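Local coordinates for protein beta-catenin homolog sys-1 (Caenorhabditis elegans, PDB 3C2G) that acts in Wnt asymmetry signalling as a beta-catenin-type transcription coregulator, binding the TCF factor POP-1 directly and activating or repressing target genes, at residues M1-A6 / I30-R35. Numbering follows the deposited sequence.
Sequences MNITQA and IRTWIR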
loop_
_atom_site.group_PDB
_atom_site.type_symbol
_atom_site.label_atom_id
_atom_site.label_comp_id
_atom_site.label_asym_id
_atom_site.label_seq_id
_atom_site.Cartn_x
_atom_site.Cartn_y
_atom_site.Cartn_z
HETATM N N MSE A 1 22.443 55.397 -17.723
HETATM C CA MSE A 1 22.226 54.447 -16.590
HETATM C C MSE A 1 22.187 52.984 -17.010
HETATM O O MSE A 1 21.324 52.571 -17.789
HETATM C CB MSE A 1 20.941 54.779 -15.833
HETATM C CG MSE A 1 21.129 55.771 -14.706
HETATM SE SE MSE A 1 19.939 55.414 -13.190
HETATM C CE MSE A 1 18.191 55.601 -14.078
ATOM N N ASN A 2 23.127 52.210 -16.474
ATOM C CA ASN A 2 23.148 50.759 -16.648
ATOM C C ASN A 2 22.127 50.052 -15.744
ATOM O O ASN A 2 21.545 50.670 -14.845
ATOM C CB ASN A 2 24.564 50.198 -16.424
ATOM C CG ASN A 2 25.136 50.563 -15.063
ATOM O OD1 ASN A 2 25.185 51.736 -14.685
ATOM N ND2 ASN A 2 25.583 49.556 -14.325
ATOM N N ILE A 3 21.916 48.762 -15.997
ATOM C CA ILE A 3 20.950 47.952 -15.250
ATOM C C ILE A 3 21.224 47.882 -13.749
ATOM O O ILE A 3 20.301 47.989 -12.945
ATOM C CB ILE A 3 20.814 46.515 -15.825
ATOM C CG1 ILE A 3 22.103 46.057 -16.528
ATOM C CG2 ILE A 3 19.652 46.452 -16.802
ATOM C CD1 ILE A 3 23.194 45.521 -15.610
ATOM N N THR A 4 22.492 47.712 -13.387
ATOM C CA THR A 4 22.902 47.589 -11.994
ATOM C C THR A 4 22.554 48.855 -11.207
ATOM O O THR A 4 21.985 48.784 -10.110
ATOM C CB THR A 4 24.410 47.286 -11.894
ATOM O OG1 THR A 4 24.738 46.203 -12.774
ATOM C CG2 THR A 4 24.801 46.917 -10.464
ATOM N N GLN A 5 22.880 50.007 -11.791
ATOM C CA GLN A 5 22.584 51.309 -11.191
ATOM C C GLN A 5 21.079 51.618 -11.171
ATOM O O GLN A 5 20.573 52.203 -10.211
ATOM C CB GLN A 5 23.360 52.423 -11.914
ATOM N N ALA A 6 20.380 51.222 -12.235
ATOM C CA ALA A 6 18.940 51.456 -12.362
ATOM C C ALA A 6 18.150 50.598 -11.376
ATOM O O ALA A 6 17.189 51.069 -10.760
ATOM C CB ALA A 6 18.475 51.198 -13.792
ATOM N N ILE A 30 14.154 45.848 -11.822
ATOM C CA ILE A 30 14.692 44.868 -10.871
ATOM C C ILE A 30 14.698 43.441 -11.445
ATOM O O ILE A 30 15.664 42.705 -11.267
ATOM C CB ILE A 30 13.943 44.915 -9.518
ATOM C CG1 ILE A 30 14.186 46.264 -8.826
ATOM C CG2 ILE A 30 14.372 43.748 -8.604
ATOM C CD1 ILE A 30 13.209 46.594 -7.700
ATOM N N ARG A 31 13.634 43.066 -12.150
ATOM C CA ARG A 31 13.559 41.739 -12.761
ATOM C C ARG A 31 14.639 41.576 -13.817
ATOM O O ARG A 31 15.354 40.573 -13.846
ATOM C CB ARG A 31 12.173 41.499 -13.362
ATOM C CG ARG A 31 11.980 40.110 -13.941
ATOM C CD ARG A 31 10.628 39.977 -14.631
ATOM N NE ARG A 31 10.550 38.726 -15.377
ATOM C CZ ARG A 31 10.671 38.615 -16.696
ATOM N NH1 ARG A 31 10.863 39.691 -17.457
ATOM N NH2 ARG A 31 10.593 37.417 -17.258
ATOM N N THR A 32 14.761 42.584 -14.672
ATOM C CA THR A 32 15.760 42.581 -15.731
ATOM C C THR A 32 17.160 42.416 -15.157
ATOM O O THR A 32 17.928 41.577 -15.623
ATOM C CB THR A 32 15.667 43.859 -16.565
ATOM O OG1 THR A 32 14.318 44.015 -17.021
ATOM C CG2 THR A 32 16.605 43.797 -17.763
ATOM N N TRP A 33 17.474 43.198 -14.128
ATOM C CA TRP A 33 18.767 43.103 -13.456
ATOM C C TRP A 33 19.066 41.689 -12.969
ATOM O O TRP A 33 20.157 41.168 -13.202
ATOM C CB TRP A 33 18.836 44.102 -12.297
ATOM C CG TRP A 33 20.055 43.983 -11.425
ATOM C CD1 TRP A 33 21.354 44.165 -11.795
ATOM C CD2 TRP A 33 20.076 43.672 -10.029
ATOM N NE1 TRP A 33 22.191 43.977 -10.719
ATOM C CE2 TRP A 33 21.432 43.675 -9.620
ATOM C CE3 TRP A 33 19.085 43.382 -9.083
ATOM C CZ2 TRP A 33 21.819 43.403 -8.306
ATOM C CZ3 TRP A 33 19.469 43.112 -7.776
ATOM C CH2 TRP A 33 20.827 43.124 -7.399
ATOM N N ILE A 34 18.084 41.082 -12.300
ATOM C CA ILE A 34 18.205 39.724 -11.765
ATOM C C ILE A 34 18.369 38.687 -12.877
ATOM O O ILE A 34 19.276 37.858 -12.823
ATOM C CB ILE A 34 17.013 39.376 -10.827
ATOM C CG1 ILE A 34 17.091 40.226 -9.553
ATOM C CG2 ILE A 34 16.998 37.886 -10.477
ATOM C CD1 ILE A 34 15.824 40.266 -8.735
ATOM N N ARG A 35 17.503 38.758 -13.884
ATOM C CA ARG A 35 17.574 37.863 -15.039
ATOM C C ARG A 35 18.962 37.848 -15.667
ATOM O O ARG A 35 19.465 36.786 -16.046
ATOM C CB ARG A 35 16.556 38.268 -16.107
ATOM C CG ARG A 35 15.122 37.898 -15.790
ATOM C CD ARG A 35 14.453 37.232 -16.991
ATOM N NE ARG A 35 14.373 38.094 -18.171
ATOM C CZ ARG A 35 14.271 37.644 -19.420
ATOM N NH1 ARG A 35 14.250 36.337 -19.664
ATOM N NH2 ARG A 35 14.202 38.502 -20.430
#
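Trp-33 brings the CD1-NE1 side of its indole up to the first turn of helix 3-13, meeting the Ile-3 carbonyl O and Thr-4 CA obliquely. From CB outward, CG stands anti to the backbone N (chi1 173°), which swings the ring off its own helix and brings CD1 and NE1 up to the neighbouring one. CD1 makes the closest approach, 3.8 Å from Thr-4 CA, and it also lies 4.4 Å from CD1 of Ile-3. One atom further, NE1 sits 3.9 Å from Thr-4 CG2. That methyl, like the ring, points anti to its own backbone N, and the two side chains run obliquely past each other. No hydrogen bond crosses between 1-6 and 30-35, so the join is made by van der Waals contact. Ala-7 and Ile-54 also touch the Trp-33 side chain, and Phe-39 stacks edge-to-face with its ring.

One residue earlier, Thr-32 offers Ile-3 a second, lighter touch. Their CG2 methyls meet at 4.2 Å, the side chains crossing at about a right angle, while Thr-32 OG1 turns back to hydrogen-bond Lys-28 O in its own helix. Asn-2 holds the N-cap position of helix 3-13, and its carbonyl O takes the N-H of Ala-6 at 2.9 Å, closing the turn that carries Ile-3 and Thr-4. With an alanine in place of Trp-33, Thr-4 would probably lose its partner across this contact and a gap would be likely to open between the two helices.

The pair forms the N-terminal end of the elongated all-helical armadillo domain: helix 3-13 packs on helix 20-37, which in turn rests on helices 47-62 and 71-90.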